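PDB 3W0K: bifunctional endomannanase/endoglucanase from Caldanaerobius polysaccharolyticus, which probably hydrolyses beta-1,4 linkages in mannans and cellulose-type glucans, as a beta/alpha-barrel enzyme of glycoside hydrolase family 5. Local coordinates for residues E19-P23 and Y64-Y68. Residues are numbered along the deposited sequence; the frame is centred on the assembly and turned at random.
Sequences EPEPP and YIDLY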
loop_
_atom_site.group_PDB
_atom_site.type_symbol
_atom_site.label_atom_id
_atom_site.label_comp_id
_atom_site.label_asym_id
_atom_site.label_seq_id
_atom_site.Cartn_x
_atom_site.Cartn_y
_atom_site.Cartn_z
ATOM N N GLU A 19 19.541 3.920 -9.503
ATOM C CA GLU A 19 19.856 2.950 -8.466
ATOM C C GLU A 19 18.835 3.062 -7.343
ATOM O O GLU A 19 18.287 4.140 -7.101
ATOM C CB GLU A 19 21.253 3.223 -7.897
ATOM C CG GLU A 19 22.396 2.961 -8.867
ATOM C CD GLU A 19 22.571 1.486 -9.182
ATOM O OE1 GLU A 19 22.692 0.684 -8.230
ATOM O OE2 GLU A 19 22.596 1.132 -10.381
ATOM N N PRO A 20 18.491 1.934 -6.704
ATOM C CA PRO A 20 17.518 2.049 -5.613
ATOM C C PRO A 20 18.144 2.881 -4.496
ATOM O O PRO A 20 19.368 2.947 -4.372
ATOM C CB PRO A 20 17.275 0.594 -5.197
ATOM C CG PRO A 20 18.416 -0.171 -5.787
ATOM C CD PRO A 20 18.740 0.529 -7.057
ATOM N N GLU A 21 17.313 3.567 -3.724
ATOM C CA GLU A 21 17.827 4.405 -2.651
ATOM C C GLU A 21 18.165 3.626 -1.395
ATOM O O GLU A 21 17.623 2.548 -1.151
ATOM C CB GLU A 21 16.807 5.480 -2.287
ATOM C CG GLU A 21 16.446 6.418 -3.419
ATOM C CD GLU A 21 15.451 7.474 -2.994
ATOM O OE1 GLU A 21 14.681 7.219 -2.040
ATOM O OE2 GLU A 21 15.441 8.562 -3.608
ATOM N N PRO A 22 19.132 4.130 -0.615
ATOM C CA PRO A 22 19.504 3.453 0.626
ATOM C C PRO A 22 18.338 3.727 1.577
ATOM O O PRO A 22 17.544 4.642 1.339
ATOM C CB PRO A 22 20.746 4.230 1.078
ATOM C CG PRO A 22 21.305 4.783 -0.195
ATOM C CD PRO A 22 20.064 5.230 -0.913
ATOM N N PRO A 23 18.187 2.923 2.637
ATOM C CA PRO A 23 17.075 3.191 3.553
ATOM C C PRO A 23 17.253 4.550 4.227
ATOM O O PRO A 23 18.379 4.972 4.517
ATOM C CB PRO A 23 17.172 2.039 4.557
ATOM C CG PRO A 23 18.638 1.708 4.553
ATOM C CD PRO A 23 18.973 1.764 3.086
ATOM N N TYR A 64 19.709 -4.553 -1.367
ATOM C CA TYR A 64 19.035 -3.336 -0.925
ATOM C C TYR A 64 17.851 -3.723 -0.054
ATOM O O TYR A 64 17.600 -3.097 0.973
ATOM C CB TYR A 64 18.545 -2.511 -2.110
ATOM C CG TYR A 64 19.591 -1.589 -2.679
ATOM C CD1 TYR A 64 19.819 -0.331 -2.112
ATOM C CD2 TYR A 64 20.343 -1.959 -3.790
ATOM C CE1 TYR A 64 20.766 0.535 -2.643
ATOM C CE2 TYR A 64 21.294 -1.095 -4.331
ATOM C CZ TYR A 64 21.499 0.146 -3.753
ATOM O OH TYR A 64 22.429 1.004 -4.290
ATOM N N ILE A 65 17.127 -4.761 -0.465
ATOM C CA ILE A 65 15.978 -5.234 0.299
ATOM C C ILE A 65 16.464 -5.785 1.641
ATOM O O ILE A 65 15.836 -5.546 2.670
ATOM C CB ILE A 65 15.158 -6.278 -0.494
ATOM C CG1 ILE A 65 14.661 -5.647 -1.801
ATOM C CG2 ILE A 65 13.966 -6.758 0.334
ATOM C CD1 ILE A 65 13.944 -6.602 -2.731
ATOM N N ASP A 66 17.617 -6.458 1.633
ATOM C CA ASP A 66 18.207 -6.992 2.867
ATOM C C ASP A 66 18.480 -5.830 3.820
ATOM O O ASP A 66 18.228 -5.926 5.023
ATOM C CB ASP A 66 19.557 -7.668 2.598
ATOM C CG ASP A 66 19.449 -8.933 1.774
ATOM O OD1 ASP A 66 18.330 -9.411 1.507
ATOM O OD2 ASP A 66 20.517 -9.460 1.403
ATOM N N LEU A 67 19.013 -4.743 3.264
ATOM C CA LEU A 67 19.351 -3.553 4.037
ATOM C C LEU A 67 18.113 -2.881 4.620
ATOM O O LEU A 67 18.121 -2.458 5.778
ATOM C CB LEU A 67 20.150 -2.569 3.176
ATOM C CG LEU A 67 20.716 -1.333 3.880
ATOM C CD1 LEU A 67 21.531 -1.737 5.101
ATOM C CD2 LEU A 67 21.568 -0.545 2.896
ATOM N N TYR A 68 17.051 -2.786 3.822
ATOM C CA TYR A 68 15.811 -2.184 4.302
ATOM C C TYR A 68 15.304 -2.996 5.494
ATOM O O TYR A 68 14.902 -2.437 6.515
ATOM C CB TYR A 68 14.734 -2.190 3.210
ATOM C CG TYR A 68 15.051 -1.427 1.937
ATOM C CD1 TYR A 68 16.048 -0.449 1.896
ATOM C CD2 TYR A 68 14.346 -1.696 0.766
ATOM C CE1 TYR A 68 16.334 0.242 0.709
ATOM C CE2 TYR A 68 14.619 -1.018 -0.417
ATOM C CZ TYR A 68 15.609 -0.053 -0.443
ATOM O OH TYR A 68 15.863 0.612 -1.621
HETATM O O HOH W 1 22.038 3.862 -3.900
#
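Pro-20 points its CG into one face of the Tyr-64 ring, 3.4 Å from the ring centroid and 17° off the normal, a CH-pi contact. Proline suits the place because its rigid, compact ring presents C-H groups to the pi face with little loss of freedom. One turn farther along the helix, Leu-67 and Tyr-68 receive Pro-23: its CD packs closely on Leu-67 CD2 at 3.5 Å, and its CB lies 3.8 Å from Tyr-68 CD1. CG of Leu-67 stands anti to the backbone N (chi1 -174°), which brings this apolar branched end across the proline ring.

The polar part begins with Tyr-68 OH, which donates to Glu-21 O at 2.7 Å, in the carbonyl plane with a C=O...O angle of 153°. A water bridges Tyr-64 OH and Pro-20 O, 2.9 Å from each. Replacing Tyr-64 by an alanine would probably leave Pro-20 CG without its aromatic face and the water without its phenolic partner.

In this TIM barrel the loop after strand 4-7 thus lies against helix 62-74, whose Tyr-68 also touches Met-79 of strand 78-83. The prolines give apolar surface; tyrosine adds a hydroxyl that reaches loop carbonyls, directly or through water.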